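Heme-binding protein A / AI-2 binding protein A (PDB 6OFQ) binds peptides in the periplasm and probably delivers them to an ABC transporter for uptake. Local coordinates at residues T93-K98 and D161-F166; V119-E124 and L187-A192. All coordinates share one frame; numbering follows the deposited sequence.

Contact 1. Residues T93-K98 and D161-F166; sequences TFHLRK and DYTIRF
Thr93 and Arg165 meet through one oxygen. Arg165 brings NE and NH2 side-on to Thr93 OG1, at 2.9 Å from NE and 3.1 Å from NH2. The hydroxyl lies at the edge of the guanidinium, in its plane. In this conformer, one of two deposited, two N-H groups thus point at a single acceptor. The side chain leaves with CG anti to the backbone N (chi1 177°) and bends at chi3, which brings NE to Thr93 OG1. On the same face, Thr93 CG2 touches Thr163 CG2 at 3.8 Å. Water 1 bridges His95 ND1 and Thr163 OG1. These polar groups have second partners: His95 NE2 bonds to Asp84, and Thr163 OG1 to Asp160.

Phe94 and Ile164 point to the other face. The rings of Phe94 and Phe166 meet rim to rim, with planes at 88° and Phe94 CE2 3.7 Å from Phe166 CD2. Leu96 CD1 rests 4.0 Å from Ile164 CG1. At the strand ends, the Lys98 chain runs across the Tyr162 ring, and its CG sits over the ring centre, 3.8 Å from the centroid, in a CH-pi contact. Asp161 CB lies on the opposite face of that ring.

Backbone bonds set this register. Phe94 and Ile164 pair in both directions, with Phe94 N 2.8 Å from Ile164 O, and Leu96 N bonds to Tyr162 O. Helix 116-127 packs on Ile164 through Ala116, Val119 and Leu120. The pairing is that of two neighbouring antiparallel strands, 91-96 and 163-168, inside a five-stranded sheet of this type II periplasmic binding protein.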
loop_
_atom_site.group_PDB
_atom_site.type_symbol
_atom_site.label_atom_id
_atom_site.label_comp_id
_atom_site.label_asym_id
_atom_site.label_seq_id
_atom_site.Cartn_x
_atom_site.Cartn_y
_atom_site.Cartn_z
ATOM N N THR A 93 2.275 -17.685 -19.482
ATOM C CA THR A 93 3.619 -17.702 -20.058
ATOM C C THR A 93 4.025 -16.266 -20.432
ATOM O O THR A 93 3.314 -15.595 -21.164
ATOM C CB THR A 93 3.666 -18.559 -21.334
ATOM O OG1 THR A 93 3.224 -19.893 -21.038
ATOM C CG2 THR A 93 5.077 -18.687 -21.803
ATOM N N PHE A 94 5.135 -15.823 -19.827
ATOM C CA PHE A 94 5.658 -14.456 -20.013
ATOM C C PHE A 94 6.922 -14.475 -20.859
ATOM O O PHE A 94 7.846 -15.242 -20.603
ATOM C CB PHE A 94 5.966 -13.802 -18.652
ATOM C CG PHE A 94 4.706 -13.479 -17.888
ATOM C CD1 PHE A 94 4.041 -12.258 -18.032
ATOM C CD2 PHE A 94 4.171 -14.412 -17.007
ATOM C CE1 PHE A 94 2.846 -12.006 -17.395
ATOM C CE2 PHE A 94 2.984 -14.181 -16.338
ATOM C CZ PHE A 94 2.331 -12.986 -16.574
ATOM N N HIS A 95 6.884 -13.633 -21.883
ATOM C CA HIS A 95 8.016 -13.441 -22.757
ATOM C C HIS A 95 8.768 -12.214 -22.242
ATOM O O HIS A 95 8.214 -11.123 -22.250
ATOM C CB HIS A 95 7.484 -13.260 -24.206
ATOM C CG HIS A 95 6.528 -14.349 -24.643
ATOM N ND1 HIS A 95 7.018 -15.587 -24.991
ATOM C CD2 HIS A 95 5.178 -14.494 -24.578
ATOM C CE1 HIS A 95 6.009 -16.417 -25.212
ATOM N NE2 HIS A 95 4.877 -15.780 -24.977
ATOM N N LEU A 96 10.028 -12.380 -21.876
ATOM C CA LEU A 96 10.766 -11.373 -21.153
ATOM C C LEU A 96 11.433 -10.447 -22.163
ATOM O O LEU A 96 11.894 -10.868 -23.269
ATOM C CB LEU A 96 11.738 -12.003 -20.189
ATOM C CG LEU A 96 11.202 -12.994 -19.154
ATOM C CD1 LEU A 96 12.317 -13.427 -18.262
ATOM C CD2 LEU A 96 10.067 -12.354 -18.346
ATOM N N ARG A 97 11.501 -9.172 -21.789
ATOM C CA ARG A 97 12.210 -8.152 -22.544
ATOM C C ARG A 97 13.711 -8.431 -22.553
ATOM O O ARG A 97 14.272 -8.770 -21.492
ATOM C CB ARG A 97 11.980 -6.779 -21.857
ATOM C CG ARG A 97 12.307 -5.569 -22.720
ATOM C CD ARG A 97 11.894 -4.309 -21.942
ATOM N NE ARG A 97 10.444 -4.224 -21.785
ATOM C CZ ARG A 97 9.575 -3.703 -22.634
ATOM N NH1 ARG A 97 9.913 -3.234 -23.836
ATOM N NH2 ARG A 97 8.261 -3.767 -22.355
ATOM N N LYS A 98 14.313 -8.352 -23.740
ATOM C CA LYS A 98 15.756 -8.552 -23.900
ATOM C C LYS A 98 16.463 -7.214 -23.882
ATOM O O LYS A 98 15.916 -6.166 -24.217
ATOM C CB LYS A 98 15.979 -9.268 -25.241
ATOM C CG LYS A 98 15.354 -10.665 -25.303
ATOM C CD LYS A 98 15.742 -11.295 -26.645
ATOM C CE LYS A 98 15.088 -12.647 -26.805
ATOM N NZ LYS A 98 15.627 -13.233 -28.055
ATOM N N ASP A 161 16.129 -18.508 -21.333
ATOM C CA ASP A 161 16.618 -17.377 -20.573
ATOM C C ASP A 161 15.676 -16.169 -20.673
ATOM O O ASP A 161 15.845 -15.216 -19.896
ATOM C CB ASP A 161 17.973 -16.906 -21.123
ATOM C CG ASP A 161 19.103 -17.858 -20.825
ATOM O OD1 ASP A 161 18.982 -18.853 -20.095
ATOM O OD2 ASP A 161 20.154 -17.588 -21.423
ATOM N N TYR A 162 14.664 -16.182 -21.545
ATOM C CA TYR A 162 13.767 -15.048 -21.721
ATOM C C TYR A 162 12.301 -15.463 -21.671
ATOM O O TYR A 162 11.442 -14.756 -22.150
ATOM C CB TYR A 162 14.050 -14.257 -23.007
ATOM C CG TYR A 162 15.437 -13.717 -22.975
ATOM C CD1 TYR A 162 15.820 -12.651 -22.157
ATOM C CD2 TYR A 162 16.397 -14.335 -23.785
ATOM C CE1 TYR A 162 17.136 -12.184 -22.176
ATOM C CE2 TYR A 162 17.694 -13.850 -23.819
ATOM C CZ TYR A 162 18.044 -12.802 -23.002
ATOM O OH TYR A 162 19.355 -12.362 -23.135
ATOM N N THR A 163 12.042 -16.580 -21.000
ATOM C CA THR A 163 10.647 -17.106 -20.930
ATOM C C THR A 163 10.386 -17.729 -19.562
ATOM O O THR A 163 11.059 -18.656 -19.124
ATOM C CB THR A 163 10.367 -18.161 -22.055
ATOM O OG1 THR A 163 10.849 -17.670 -23.299
ATOM C CG2 THR A 163 8.859 -18.455 -22.157
ATOM N N ILE A 164 9.341 -17.196 -18.906
ATOM C CA ILE A 164 8.887 -17.681 -17.630
ATOM C C ILE A 164 7.461 -18.222 -17.712
ATOM O O ILE A 164 6.593 -17.577 -18.276
ATOM C CB ILE A 164 8.972 -16.554 -16.550
ATOM C CG1 ILE A 164 10.448 -16.257 -16.147
ATOM C CG2 ILE A 164 8.142 -16.942 -15.345
ATOM C CD1 ILE A 164 11.000 -17.251 -15.160
ATOM N N ARG A 165 7.241 -19.415 -17.183
ATOM C CA ARG A 165 5.890 -20.006 -17.163
ATOM C C ARG A 165 5.450 -20.286 -15.733
ATOM O O ARG A 165 6.156 -20.964 -14.983
ATOM C CB ARG A 165 5.851 -21.317 -17.946
ATOM C CG ARG A 165 4.487 -21.990 -17.884
ATOM C CD ARG A 165 4.354 -23.103 -18.913
ATOM N NE ARG A 165 4.200 -22.502 -20.249
ATOM C CZ ARG A 165 4.364 -23.125 -21.421
ATOM N NH1 ARG A 165 4.776 -24.377 -21.510
ATOM N NH2 ARG A 165 4.195 -22.455 -22.528
ATOM N N PHE A 166 4.314 -19.717 -15.340
ATOM C CA PHE A 166 3.654 -20.009 -14.083
ATOM C C PHE A 166 2.531 -20.968 -14.320
ATOM O O PHE A 166 1.785 -20.798 -15.310
ATOM C CB PHE A 166 3.008 -18.727 -13.491
ATOM C CG PHE A 166 3.964 -17.654 -13.061
ATOM C CD1 PHE A 166 4.450 -17.584 -11.749
ATOM C CD2 PHE A 166 4.313 -16.683 -13.954
ATOM C CE1 PHE A 166 5.320 -16.569 -11.369
ATOM C CE2 PHE A 166 5.156 -15.648 -13.589
ATOM C CZ PHE A 166 5.681 -15.630 -12.311
HETATM O O HOH W 1 9.747 -15.726 -24.902
HETATM O O HOH W 2 11.114 -12.923 -25.008
#

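Contact 2. Residues V119-E124 and L187-A192; sequences VLFSFE and LSKDYA
A helix N-terminus docks here on the flank of another helix. Ser188 is the N-cap of helix 189-197, and its OG accepts from Tyr191 N at 2.9 Å, nearly straight at 173°. The residue before the cap is tied to helix 116-127: Leu187 N donates to Ser122 OG at 2.8 Å, with an angle of 149° at the hydrogen. Ser122 OG also bonds to Asp118 O, one turn back in its own helix. The hydroxyl therefore links its own helix backbone to the incoming chain, and it meets the polar N-H of Leu187 within a buried contact.

Phe121 carries the apolar part. Its CG is anti to the backbone N (chi1 172°), which sends the ring across to the start of the second helix. The ring end meets Ala192, with CZ 3.5 Å from Ala192 CB. Leu187 CB comes to the ring edge, near its plane, 4.1 Å from Phe121 CE2. Lys189 lies against the near part of the ring through its aliphatic chain, with CD 3.6 Å from Phe121 CD1. That chain bends at chi2 and chi4, and its NZ ends in a salt bridge with Asp193. The ring is thus bordered by Leu187, Lys189 and Ala192, from just before the cap to the first turn after it.

Asp118 OD1 also accepts from Lys189 N, and Lys117 forms a salt bridge with Asp190. Elsewhere, helix 116-127 faces strands 153-160 and 163-168, with Leu120 and Phe123 on strand 153-160. The helix therefore lies between helix 189-197 and the antiparallel sheet.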
loop_
_atom_site.group_PDB
_atom_site.type_symbol
_atom_site.label_atom_id
_atom_site.label_comp_id
_atom_site.label_asym_id
_atom_site.label_seq_id
_atom_site.Cartn_x
_atom_site.Cartn_y
_atom_site.Cartn_z
ATOM N N VAL A 119 13.903 -13.456 -12.362
ATOM C CA VAL A 119 12.493 -13.715 -12.008
ATOM C C VAL A 119 12.407 -14.867 -11.019
ATOM O O VAL A 119 11.735 -14.799 -10.016
ATOM C CB VAL A 119 11.630 -13.913 -13.245
ATOM C CG1 VAL A 119 10.177 -14.088 -12.868
ATOM C CG2 VAL A 119 11.787 -12.781 -14.253
ATOM N N LEU A 120 13.056 -15.996 -11.349
ATOM C CA LEU A 120 13.141 -17.131 -10.454
ATOM C C LEU A 120 13.677 -16.701 -9.122
ATOM O O LEU A 120 13.100 -17.033 -8.100
ATOM C CB LEU A 120 13.995 -18.281 -11.032
ATOM C CG LEU A 120 13.476 -18.959 -12.301
ATOM C CD1 LEU A 120 14.402 -20.148 -12.606
ATOM C CD2 LEU A 120 12.061 -19.452 -12.057
ATOM N N PHE A 121 14.785 -15.960 -9.064
ATOM C CA PHE A 121 15.263 -15.582 -7.746
ATOM C C PHE A 121 14.256 -14.767 -6.937
ATOM O O PHE A 121 13.981 -15.027 -5.773
ATOM C CB PHE A 121 16.493 -14.700 -7.932
ATOM C CG PHE A 121 16.993 -14.053 -6.632
ATOM C CD1 PHE A 121 17.435 -14.805 -5.563
ATOM C CD2 PHE A 121 16.876 -12.686 -6.472
ATOM C CE1 PHE A 121 17.870 -14.223 -4.390
ATOM C CE2 PHE A 121 17.272 -12.106 -5.261
ATOM C CZ PHE A 121 17.713 -12.870 -4.240
ATOM N N SER A 122 13.640 -13.805 -7.612
ATOM C CA SER A 122 12.764 -12.843 -6.939
ATOM C C SER A 122 11.514 -13.470 -6.361
ATOM O O SER A 122 11.048 -13.050 -5.319
ATOM C CB SER A 122 12.433 -11.716 -7.911
ATOM O OG SER A 122 13.596 -10.993 -8.298
ATOM N N PHE A 123 10.975 -14.446 -7.105
ATOM C CA PHE A 123 9.784 -15.169 -6.677
ATOM C C PHE A 123 10.104 -16.352 -5.781
ATOM O O PHE A 123 9.475 -16.554 -4.764
ATOM C CB PHE A 123 8.954 -15.647 -7.887
ATOM C CG PHE A 123 8.127 -14.582 -8.587
ATOM C CD1 PHE A 123 8.715 -13.544 -9.279
ATOM C CD2 PHE A 123 6.756 -14.691 -8.612
ATOM C CE1 PHE A 123 7.968 -12.527 -9.828
ATOM C CE2 PHE A 123 6.024 -13.718 -9.207
ATOM C CZ PHE A 123 6.616 -12.719 -9.909
ATOM N N GLU A 124 11.058 -17.200 -6.212
ATOM C CA GLU A 124 11.372 -18.415 -5.496
ATOM C C GLU A 124 11.886 -18.192 -4.076
ATOM O O GLU A 124 11.601 -18.989 -3.186
ATOM C CB GLU A 124 12.303 -19.374 -6.204
ATOM C CG GLU A 124 11.751 -19.967 -7.482
ATOM C CD GLU A 124 12.790 -20.888 -8.146
ATOM O OE1 GLU A 124 14.010 -20.708 -7.994
ATOM O OE2 GLU A 124 12.265 -21.701 -8.932
ATOM N N LEU A 187 14.522 -8.320 -8.521
ATOM C CA LEU A 187 15.876 -8.009 -8.023
ATOM C C LEU A 187 16.879 -8.809 -8.830
ATOM O O LEU A 187 16.504 -9.679 -9.619
ATOM C CB LEU A 187 15.966 -8.430 -6.567
ATOM C CG LEU A 187 15.386 -7.461 -5.536
ATOM C CD1 LEU A 187 13.892 -7.203 -5.708
ATOM C CD2 LEU A 187 15.694 -7.932 -4.131
ATOM N N SER A 188 18.157 -8.438 -8.682
ATOM C CA SER A 188 19.213 -9.116 -9.438
ATOM C C SER A 188 19.815 -10.290 -8.680
ATOM O O SER A 188 20.441 -10.141 -7.617
ATOM C CB SER A 188 20.340 -8.131 -9.726
ATOM O OG SER A 188 21.539 -8.798 -10.158
ATOM N N LYS A 189 19.746 -11.465 -9.336
ATOM C CA LYS A 189 20.401 -12.664 -8.824
ATOM C C LYS A 189 21.946 -12.531 -8.774
ATOM O O LYS A 189 22.505 -12.998 -7.781
ATOM C CB LYS A 189 19.992 -13.858 -9.705
ATOM C CG LYS A 189 20.568 -15.185 -9.218
ATOM C CD LYS A 189 20.221 -15.501 -7.796
ATOM C CE LYS A 189 20.138 -16.982 -7.428
ATOM N NZ LYS A 189 21.416 -17.607 -7.043
ATOM N N ASP A 190 22.499 -11.913 -9.817
ATOM C CA ASP A 190 23.972 -11.683 -9.827
ATOM C C ASP A 190 24.399 -10.856 -8.619
ATOM O O ASP A 190 25.353 -11.203 -7.877
ATOM C CB ASP A 190 24.451 -11.112 -11.160
ATOM C CG ASP A 190 24.292 -12.090 -12.309
ATOM O OD1 ASP A 190 24.699 -13.258 -12.177
ATOM O OD2 ASP A 190 23.566 -11.807 -13.273
ATOM N N TYR A 191 23.669 -9.753 -8.367
ATOM C CA TYR A 191 23.975 -8.915 -7.207
ATOM C C TYR A 191 23.795 -9.665 -5.883
ATOM O O TYR A 191 24.619 -9.647 -4.956
ATOM C CB TYR A 191 23.162 -7.609 -7.251
ATOM C CG TYR A 191 23.369 -6.679 -6.064
ATOM C CD1 TYR A 191 24.636 -6.203 -5.761
ATOM C CD2 TYR A 191 22.314 -6.188 -5.303
ATOM C CE1 TYR A 191 24.872 -5.331 -4.740
ATOM C CE2 TYR A 191 22.517 -5.258 -4.310
ATOM C CZ TYR A 191 23.798 -4.831 -4.019
ATOM O OH TYR A 191 24.024 -3.924 -3.000
ATOM N N ALA A 192 22.687 -10.398 -5.739
ATOM C CA ALA A 192 22.448 -11.227 -4.574
ATOM C C ALA A 192 23.566 -12.273 -4.352
ATOM O O ALA A 192 23.959 -12.421 -3.205
ATOM C CB ALA A 192 21.102 -11.962 -4.743
#

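How the contacts relate
Following the chain from the N terminus, strand 91-96 comes after strand 75-85, and segment 93-98 begins on it. Helix 116-127, which holds 119-124, follows. The chain returns through strand 153-160 to 161-166, where contact 1 closes its loop. It then runs on to 187-192, where contact 2 closes the second. The segments alternate, so the two loops cross rather than nest, and each leaves 62 residues between its segments. The centres are about 14 Å apart. The two contacts touch directly: Phe166 CE1 lies 3.6 Å from Phe123 CD2, and Ile164 CD1 lies 3.9 Å from Val119 CB. Together they layer sheet, helix 116-127 and helix 189-197.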